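Local coordinates for hypothetical protein yiiX (Escherichia coli, PDB 2IF6), which is thought to be a lipid-binding hydrolase, a permuted papain-like amidase of the YaeF/YiiX (C92) family whose reaction is not established, at residues I10-S15 and K69-R74; S20-L25 and N141-A146; Q85-T90 and N122-R127. One frame throughout, in Å; residues are numbered along the deposited sequence. Where two conformers were deposited one is given.

Interaction 1. Residues I10-S15 and K69-R74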
loop_
_atom_site.group_PDB
_atom_site.type_symbol
_atom_site.label_atom_id
_atom_site.label_comp_id
_atom_site.label_asym_id
_atom_site.label_seq_id
_atom_site.Cartn_x
_atom_site.Cartn_y
_atom_site.Cartn_z
ATOM N N ILE A 10 -9.180 -0.920 -0.317
ATOM C CA ILE A 10 -7.765 -0.562 -0.411
ATOM C C ILE A 10 -7.692 0.755 -1.135
ATOM O O ILE A 10 -8.242 0.888 -2.224
ATOM C CB ILE A 10 -6.954 -1.652 -1.138
ATOM C CG1 ILE A 10 -7.205 -3.022 -0.459
ATOM C CG2 ILE A 10 -5.450 -1.289 -1.121
ATOM C CD1 ILE A 10 -6.655 -4.262 -1.253
ATOM N N ILE A 11 -6.996 1.721 -0.540
ATOM C CA ILE A 11 -7.012 3.075 -1.055
ATOM C C ILE A 11 -5.592 3.483 -1.483
ATOM O O ILE A 11 -4.629 3.096 -0.820
ATOM C CB ILE A 11 -7.639 4.053 -0.003
ATOM C CG1 ILE A 11 -7.834 5.460 -0.602
ATOM C CG2 ILE A 11 -6.859 4.041 1.306
ATOM C CD1 ILE A 11 -8.793 6.350 0.143
ATOM N N PHE A 12 -5.476 4.268 -2.560
ATOM C CA PHE A 12 -4.168 4.570 -3.166
ATOM C C PHE A 12 -4.095 6.087 -3.363
ATOM O O PHE A 12 -5.124 6.738 -3.600
ATOM C CB PHE A 12 -4.038 3.863 -4.527
ATOM C CG PHE A 12 -4.159 2.348 -4.463
ATOM C CD1 PHE A 12 -3.030 1.566 -4.500
ATOM C CD2 PHE A 12 -5.411 1.715 -4.385
ATOM C CE1 PHE A 12 -3.124 0.171 -4.418
ATOM C CE2 PHE A 12 -5.487 0.273 -4.313
ATOM C CZ PHE A 12 -4.358 -0.440 -4.366
ATOM N N GLN A 13 -2.887 6.640 -3.267
ATOM C CA GLN A 13 -2.683 8.050 -3.463
ATOM C C GLN A 13 -1.255 8.268 -3.958
ATOM O O GLN A 13 -0.444 7.336 -3.978
ATOM C CB GLN A 13 -2.915 8.811 -2.136
ATOM C CG GLN A 13 -1.817 8.569 -1.088
ATOM C CD GLN A 13 -2.020 9.280 0.243
ATOM O OE1 GLN A 13 -1.139 9.198 1.080
ATOM N NE2 GLN A 13 -3.147 9.984 0.442
ATOM N N ILE A 14 -0.971 9.519 -4.297
ATOM C CA ILE A 14 0.372 9.970 -4.625
ATOM C C ILE A 14 0.973 10.559 -3.361
ATOM O O ILE A 14 0.530 11.621 -2.865
ATOM C CB ILE A 14 0.359 11.104 -5.685
ATOM C CG1 ILE A 14 -0.434 10.714 -6.940
ATOM C CG2 ILE A 14 1.795 11.502 -6.045
ATOM C CD1 ILE A 14 -0.639 11.917 -7.861
ATOM N N SER A 15 1.971 9.869 -2.833
ATOM C CA SER A 15 2.752 10.359 -1.694
ATOM C C SER A 15 3.453 11.710 -2.024
ATOM O O SER A 15 3.872 11.938 -3.169
ATOM C CB SER A 15 3.802 9.313 -1.320
ATOM O OG SER A 15 4.724 9.844 -0.390
ATOM N N LYS A 69 -5.854 13.510 -4.530
ATOM C CA LYS A 69 -6.319 12.468 -5.449
ATOM C C LYS A 69 -6.277 11.114 -4.754
ATOM O O LYS A 69 -5.358 10.838 -3.961
ATOM C CB LYS A 69 -5.458 12.377 -6.690
ATOM C CG LYS A 69 -5.507 13.613 -7.560
ATOM C CD LYS A 69 -4.676 13.323 -8.806
ATOM C CE LYS A 69 -4.702 14.493 -9.740
ATOM N NZ LYS A 69 -4.068 14.100 -11.046
ATOM N N TYR A 70 -7.264 10.271 -5.051
ATOM C CA TYR A 70 -7.273 8.920 -4.501
ATOM C C TYR A 70 -8.167 8.037 -5.363
ATOM O O TYR A 70 -9.046 8.524 -6.108
ATOM C CB TYR A 70 -7.717 8.898 -3.002
ATOM C CG TYR A 70 -9.188 9.202 -2.771
ATOM C CD1 TYR A 70 -10.141 8.176 -2.728
ATOM C CD2 TYR A 70 -9.631 10.529 -2.610
ATOM C CE1 TYR A 70 -11.491 8.461 -2.536
ATOM C CE2 TYR A 70 -10.978 10.835 -2.399
ATOM C CZ TYR A 70 -11.905 9.798 -2.375
ATOM O OH TYR A 70 -13.237 10.102 -2.176
ATOM N N VAL A 71 -7.935 6.740 -5.251
ATOM C CA VAL A 71 -8.793 5.736 -5.895
ATOM C C VAL A 71 -8.903 4.608 -4.902
ATOM O O VAL A 71 -7.950 4.355 -4.125
ATOM C CB VAL A 71 -8.206 5.236 -7.237
ATOM C CG1 VAL A 71 -6.799 4.711 -7.061
ATOM C CG2 VAL A 71 -9.111 4.145 -7.868
ATOM N N VAL A 72 -10.060 3.946 -4.892
ATOM C CA VAL A 72 -10.331 2.895 -3.922
ATOM C C VAL A 72 -10.671 1.609 -4.646
ATOM O O VAL A 72 -11.516 1.621 -5.533
ATOM C CB VAL A 72 -11.525 3.280 -3.008
ATOM C CG1 VAL A 72 -11.765 2.177 -2.005
ATOM C CG2 VAL A 72 -11.232 4.617 -2.257
ATOM N N ARG A 73 -10.038 0.501 -4.252
ATOM C CA ARG A 73 -10.376 -0.809 -4.810
ATOM C C ARG A 73 -11.046 -1.670 -3.737
ATOM O O ARG A 73 -10.759 -1.535 -2.542
ATOM C CB ARG A 73 -9.119 -1.510 -5.314
ATOM C CG ARG A 73 -8.384 -0.702 -6.384
ATOM C CD ARG A 73 -8.983 -0.959 -7.756
ATOM N NE ARG A 73 -8.333 -2.051 -8.461
ATOM C CZ ARG A 73 -8.649 -2.406 -9.702
ATOM N NH1 ARG A 73 -9.605 -1.744 -10.368
ATOM N NH2 ARG A 73 -8.022 -3.429 -10.275
ATOM N N ARG A 74 -11.941 -2.544 -4.158
ATOM C CA ARG A 74 -12.606 -3.461 -3.224
ATOM C C ARG A 74 -12.742 -4.831 -3.840
ATOM O O ARG A 74 -12.898 -4.956 -5.060
ATOM C CB ARG A 74 -14.018 -2.904 -2.892
ATOM C CG ARG A 74 -14.914 -3.899 -2.095
ATOM C CD ARG A 74 -16.313 -3.318 -1.797
ATOM N NE ARG A 74 -16.215 -2.018 -1.124
ATOM C CZ ARG A 74 -17.201 -1.130 -1.051
ATOM N NH1 ARG A 74 -18.398 -1.433 -1.587
ATOM N NH2 ARG A 74 -17.008 0.027 -0.404
HETATM O O HOH W 1 -5.305 11.132 -1.312
HETATM O O HOH W 2 -2.847 11.817 -4.073
#
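I10 and R73 face each other as an antiparallel hydrogen-bonded pair: I10 N gives to R73 O (2.8 Å) and R73 N to I10 O (2.7 Å). I11 and V72 follow as a non-hydrogen-bonded pair, and F12 and V71 bond again less evenly: F12 N reaches V71 O at 2.9 Å, whereas V71 N meets F12 O at 3.3 Å. Side chains pack closely along the bridged part, on both faces of the sheet. On one, the CD1 tip of I11 touches Y70 CD1 (3.7 Å) and the CG2 branch of V72. CG1 of I11 lies anti to the backbone N (chi1 -173°), and its extended chain carries CD1 to that neighbouring strand. On the other, the F12 ring has V71 O at its edge, in plane, and its CE2 sits 3.7 Å from CG of R73. R73 then bends at chi2 and chi3, taking its guanidinium to F169 O and T176 OG1. Past the F12-V71 pair the chains diverge and water replaces direct bonds. K69 O takes a hydrogen bond from each of two waters; one accepts from Q13 NE2 (3.0 Å), the other from I14 N. Q13 NE2 also bonds W61 O, and the K69 chain runs outward, its NZ to P182 O. I14 brings only CD1 near the K69 chain, a looser apolar touch. Both are interior strands of the antiparallel sheet: strand 33-40 flanks 10-13, with T34 beside I10 and F12, strand 174-180 flanks 70-75, and helix 58-63 lies against I11 and Y70 through L58, W61 and I62.

Interaction 2. Residues S20-L25 and N141-A146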
loop_
_atom_site.group_PDB
_atom_site.type_symbol
_atom_site.label_atom_id
_atom_site.label_comp_id
_atom_site.label_asym_id
_atom_site.label_seq_id
_atom_site.Cartn_x
_atom_site.Cartn_y
_atom_site.Cartn_z
ATOM N N SER A 20 8.688 9.479 -3.629
ATOM C CA SER A 20 7.445 9.193 -4.339
ATOM C C SER A 20 7.638 9.047 -5.850
ATOM O O SER A 20 7.141 8.098 -6.461
ATOM C CB SER A 20 6.391 10.245 -4.013
ATOM O OG SER A 20 5.228 10.035 -4.785
ATOM N N LYS A 21 8.387 9.979 -6.440
ATOM C CA LYS A 21 8.666 9.949 -7.860
ATOM C C LYS A 21 9.448 8.716 -8.311
ATOM O O LYS A 21 9.116 8.078 -9.315
ATOM C CB LYS A 21 9.366 11.256 -8.280
ATOM C CG LYS A 21 9.490 11.390 -9.776
ATOM C CD LYS A 21 8.126 11.655 -10.410
ATOM C CE LYS A 21 7.934 10.731 -11.593
ATOM N NZ LYS A 21 7.035 11.328 -12.623
ATOM N N ALA A 22 10.488 8.362 -7.569
ATOM C CA ALA A 22 11.251 7.151 -7.870
ATOM C C ALA A 22 10.365 5.904 -7.860
ATOM O O ALA A 22 10.483 5.061 -8.730
ATOM C CB ALA A 22 12.397 6.996 -6.862
ATOM N N ILE A 23 9.496 5.799 -6.852
ATOM C CA ILE A 23 8.562 4.691 -6.753
ATOM C C ILE A 23 7.647 4.649 -7.989
ATOM O O ILE A 23 7.529 3.620 -8.629
ATOM C CB ILE A 23 7.730 4.743 -5.448
ATOM C CG1 ILE A 23 8.616 4.383 -4.235
ATOM C CG2 ILE A 23 6.586 3.752 -5.512
ATOM C CD1 ILE A 23 7.996 4.741 -2.913
ATOM N N GLN A 24 7.047 5.774 -8.340
ATOM C CA GLN A 24 6.162 5.843 -9.520
ATOM C C GLN A 24 6.871 5.348 -10.788
ATOM O O GLN A 24 6.331 4.565 -11.592
ATOM C CB GLN A 24 5.709 7.284 -9.721
ATOM C CG GLN A 24 4.787 7.826 -8.628
ATOM C CD GLN A 24 4.328 9.218 -8.969
ATOM O OE1 GLN A 24 5.122 10.042 -9.429
ATOM N NE2 GLN A 24 3.050 9.482 -8.790
ATOM N N LEU A 25 8.116 5.768 -10.945
ATOM C CA LEU A 25 8.904 5.412 -12.116
ATOM C C LEU A 25 9.302 3.936 -12.163
ATOM O O LEU A 25 9.120 3.275 -13.176
ATOM C CB LEU A 25 10.155 6.277 -12.126
ATOM C CG LEU A 25 10.023 7.718 -12.607
ATOM C CD1 LEU A 25 11.383 8.343 -12.383
ATOM C CD2 LEU A 25 9.606 7.758 -14.080
ATOM N N ASN A 141 15.814 4.391 -14.957
ATOM C CA ASN A 141 15.820 5.863 -14.854
ATOM C C ASN A 141 16.873 6.365 -13.856
ATOM O O ASN A 141 16.975 5.833 -12.766
ATOM C CB ASN A 141 14.433 6.391 -14.473
ATOM C CG ASN A 141 14.260 7.879 -14.770
ATOM O OD1 ASN A 141 14.709 8.746 -14.006
ATOM N ND2 ASN A 141 13.565 8.184 -15.862
ATOM N N PRO A 142 17.663 7.397 -14.235
ATOM C CA PRO A 142 18.727 7.926 -13.370
ATOM C C PRO A 142 18.203 8.503 -12.058
ATOM O O PRO A 142 18.925 8.478 -11.051
ATOM C CB PRO A 142 19.352 9.044 -14.213
ATOM C CG PRO A 142 18.986 8.724 -15.626
ATOM C CD PRO A 142 17.602 8.121 -15.521
ATOM N N LEU A 143 16.961 9.002 -12.062
ATOM C CA LEU A 143 16.317 9.443 -10.824
ATOM C C LEU A 143 16.166 8.245 -9.892
ATOM O O LEU A 143 16.446 8.340 -8.711
ATOM C CB LEU A 143 14.964 10.105 -11.094
ATOM C CG LEU A 143 14.347 10.977 -9.989
ATOM C CD1 LEU A 143 13.648 12.177 -10.577
ATOM C CD2 LEU A 143 13.352 10.211 -9.105
ATOM N N VAL A 144 15.764 7.106 -10.447
ATOM C CA VAL A 144 15.600 5.906 -9.670
ATOM C C VAL A 144 16.976 5.415 -9.150
ATOM O O VAL A 144 17.109 5.087 -7.950
ATOM C CB VAL A 144 14.866 4.835 -10.493
ATOM C CG1 VAL A 144 14.914 3.471 -9.816
ATOM C CG2 VAL A 144 13.399 5.279 -10.723
ATOM N N GLN A 145 17.970 5.356 -10.045
ATOM C CA GLN A 145 19.313 4.929 -9.627
ATOM C C GLN A 145 19.879 5.835 -8.525
ATOM O O GLN A 145 20.478 5.315 -7.570
ATOM C CB GLN A 145 20.281 4.786 -10.813
ATOM C CG GLN A 145 20.062 3.543 -11.687
ATOM C CD GLN A 145 20.548 2.236 -11.047
ATOM O OE1 GLN A 145 21.507 2.208 -10.257
ATOM N NE2 GLN A 145 19.879 1.144 -11.392
ATOM N N ALA A 146 19.657 7.150 -8.612
ATOM C CA ALA A 146 20.129 8.072 -7.563
ATOM C C ALA A 146 19.500 7.785 -6.190
ATOM O O ALA A 146 20.190 7.736 -5.170
ATOM C CB ALA A 146 19.920 9.529 -7.964
#
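N141 OD1 accepts from L143 N at 3.0 Å and at the same time lies 3.7 Å from the CD1 methyl of L25, so this N-cap side chain both closes the start of helix 142-152 and meets helix 20-27. Its CG stands anti to the backbone N (chi1 -162°), which turns the amide back over the first turn. The donor is tilted 19° from the amide carbonyl plane. The rest is methyl packing. L143 sends CD2 over the backbone of A22, 3.7 Å from A22 N, and also past the CB of A22 and CG of K21, whose chain it crosses at about a right angle. V144 rests CG2 on A22 O (3.5 Å) and on CB of L25 (3.7 Å). A22 is the point of nearest backbone approach, its CA 4.9 Å from that of V144, consistent with the small side chain of A22. The helix segments cross at 122° with axes 8.9 Å apart. With no hydrogen bond running between them, the two helices are joined by van der Waals packing of methyl groups on side chains and on helix backbone, while the polar bond stays within one segment and caps the start of helix 142-152.

Interaction 3. Residues Q85-T90 and N122-R127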
loop_
_atom_site.group_PDB
_atom_site.type_symbol
_atom_site.label_atom_id
_atom_site.label_comp_id
_atom_site.label_asym_id
_atom_site.label_seq_id
_atom_site.Cartn_x
_atom_site.Cartn_y
_atom_site.Cartn_z
ATOM N N GLN A 85 -14.292 -8.476 9.669
ATOM C CA GLN A 85 -13.828 -8.681 11.049
ATOM C C GLN A 85 -12.497 -9.446 11.099
ATOM O O GLN A 85 -11.690 -9.238 12.012
ATOM C CB GLN A 85 -14.865 -9.457 11.884
ATOM C CG GLN A 85 -16.084 -8.613 12.288
ATOM C CD GLN A 85 -17.262 -9.408 12.859
ATOM O OE1 GLN A 85 -17.225 -10.651 12.978
ATOM N NE2 GLN A 85 -18.330 -8.680 13.210
ATOM N N LYS A 86 -12.264 -10.339 10.143
ATOM C CA LYS A 86 -10.962 -11.027 10.115
ATOM C C LYS A 86 -9.830 -10.091 9.656
ATOM O O LYS A 86 -8.717 -10.134 10.214
ATOM C CB LYS A 86 -11.015 -12.297 9.269
ATOM C CG LYS A 86 -11.807 -13.411 9.924
ATOM C CD LYS A 86 -11.963 -14.599 8.983
ATOM C CE LYS A 86 -12.807 -15.703 9.624
ATOM N NZ LYS A 86 -12.882 -16.910 8.741
ATOM N N LEU A 87 -10.110 -9.242 8.664
ATOM C CA LEU A 87 -9.111 -8.227 8.236
ATOM C C LEU A 87 -8.799 -7.279 9.377
ATOM O O LEU A 87 -7.624 -7.019 9.671
ATOM C CB LEU A 87 -9.599 -7.425 7.026
ATOM C CG LEU A 87 -9.655 -8.199 5.704
ATOM C CD1 LEU A 87 -10.505 -7.408 4.748
ATOM C CD2 LEU A 87 -8.268 -8.564 5.100
ATOM N N ALA A 88 -9.847 -6.770 10.025
ATOM C CA ALA A 88 -9.664 -5.859 11.159
ATOM C C ALA A 88 -8.798 -6.474 12.274
ATOM O O ALA A 88 -7.893 -5.813 12.792
ATOM C CB ALA A 88 -11.014 -5.396 11.685
ATOM N N GLN A 89 -9.087 -7.733 12.630
ATOM C CA GLN A 89 -8.383 -8.515 13.668
ATOM C C GLN A 89 -6.902 -8.717 13.364
ATOM O O GLN A 89 -6.023 -8.554 14.215
ATOM C CB GLN A 89 -9.048 -9.900 13.755
ATOM C CG GLN A 89 -8.713 -10.759 14.971
ATOM C CD GLN A 89 -9.583 -12.031 15.064
ATOM O OE1 GLN A 89 -9.846 -12.715 14.055
ATOM N NE2 GLN A 89 -10.009 -12.362 16.287
ATOM N N THR A 90 -6.641 -9.149 12.139
ATOM C CA THR A 90 -5.278 -9.363 11.676
ATOM C C THR A 90 -4.493 -8.074 11.620
ATOM O O THR A 90 -3.331 -8.061 11.984
ATOM C CB THR A 90 -5.292 -10.022 10.284
ATOM O OG1 THR A 90 -5.938 -11.284 10.392
ATOM C CG2 THR A 90 -3.876 -10.249 9.755
ATOM N N ASN A 122 -2.899 -13.151 5.476
ATOM C CA ASN A 122 -3.007 -13.813 6.763
ATOM C C ASN A 122 -4.426 -13.912 7.305
ATOM O O ASN A 122 -4.752 -14.873 7.986
ATOM C CB ASN A 122 -2.034 -13.207 7.765
ATOM C CG ASN A 122 -0.601 -13.656 7.495
ATOM O OD1 ASN A 122 -0.298 -14.852 7.574
ATOM N ND2 ASN A 122 0.262 -12.725 7.110
ATOM N N ALA A 123 -5.282 -12.965 6.944
ATOM C CA ALA A 123 -6.667 -12.998 7.402
ATOM C C ALA A 123 -7.583 -13.903 6.550
ATOM O O ALA A 123 -8.393 -14.671 7.101
ATOM C CB ALA A 123 -7.242 -11.593 7.499
ATOM N N LEU A 124 -7.481 -13.799 5.227
ATOM C CA LEU A 124 -8.437 -14.448 4.318
ATOM C C LEU A 124 -7.775 -15.487 3.400
ATOM O O LEU A 124 -8.468 -16.142 2.621
ATOM C CB LEU A 124 -9.151 -13.378 3.447
ATOM C CG LEU A 124 -9.806 -12.184 4.170
ATOM C CD1 LEU A 124 -10.516 -11.285 3.190
ATOM C CD2 LEU A 124 -10.794 -12.713 5.269
ATOM N N GLY A 125 -6.453 -15.599 3.472
ATOM C CA GLY A 125 -5.678 -16.433 2.538
ATOM C C GLY A 125 -5.785 -15.992 1.089
ATOM O O GLY A 125 -5.664 -16.817 0.179
ATOM N N MET A 126 -6.005 -14.697 0.854
ATOM C CA MET A 126 -6.023 -14.136 -0.495
ATOM C C MET A 126 -4.663 -13.509 -0.785
ATOM O O MET A 126 -4.113 -12.809 0.064
ATOM C CB MET A 126 -7.097 -13.038 -0.642
ATOM C CG MET A 126 -8.552 -13.470 -0.400
ATOM S SD MET A 126 -9.774 -12.120 -0.604
ATOM C CE MET A 126 -9.044 -11.150 -1.894
ATOM N N ARG A 127 -4.141 -13.748 -1.986
ATOM C CA ARG A 127 -2.955 -13.058 -2.473
ATOM C C ARG A 127 -3.419 -11.913 -3.370
ATOM O O ARG A 127 -3.863 -12.119 -4.514
ATOM C CB ARG A 127 -2.040 -14.028 -3.223
ATOM C CG ARG A 127 -1.475 -15.171 -2.333
ATOM C CD ARG A 127 -0.687 -16.209 -3.164
ATOM N NE ARG A 127 0.458 -15.613 -3.861
ATOM C CZ ARG A 127 1.712 -15.608 -3.400
ATOM N NH1 ARG A 127 2.013 -16.192 -2.242
ATOM N NH2 ARG A 127 2.675 -15.019 -4.113
#
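A123 CB is the centre of this contact: it sits 3.2 Å from T90 OG1 and 3.4 Å from K86 O, and 4.0 Å from the CD2 methyl of L87, and so rests against one turn of helix 81-91. Beside it, L124 divides its branches between two neighbouring residues. CD1 meets CD2 of L87 at 4.0 Å, the two leucines crossing at about a right angle, while CD2 lies against CB of K86. On the other flank, CG2 of T90 touches CB of N122 (4.0 Å). The next shell fixes these groups. T90 OG1 is anti to its carbonyl carbon (chi1 -61°), which points the hydroxyl back along the helix to donate to K86 O at 3.0 Å. That oxygen also accepts from T90 N, and the two donors come from opposite faces of its plane. L87 is backed by V119 and Y120 of helix 112-124 and by L79, and N122 ND2 bonds K118 O of its own helix. G125, with positive phi, ends helix 112-124 right after L124 and turns the chain away. T90 OG1 thus donates within its own helix, and no hydrogen bond joins the segments; helix 81-91 and the end of helix 112-124 meet through the A123 methyl on an already bonded hydroxyl and carbonyl, flanked by aliphatic contacts.

How the interactions relate
Interaction 1 lies at the core of the fold, its centre about 9 Å from the chain centre, with the helical pairings of interactions 2 and 3 on opposite sides of that centre, their centres 32 Å apart. Interactions 1 and 2 touch directly: S15 O is 2.8 Å from S20 OG, and I14 CG2 packs on Q24, the chain passing from strand 10-13 into helix 20-27. Interaction 3 follows strand 70-75 in sequence and comes within about 7 Å of interaction 1, nearest atoms, without touching. The probable active site, a Cys-His-Glu arrangement of C112, H33 and E48, adjoins interaction 1 through Q13, which touches H33; C112 begins the helix whose other end enters interaction 3.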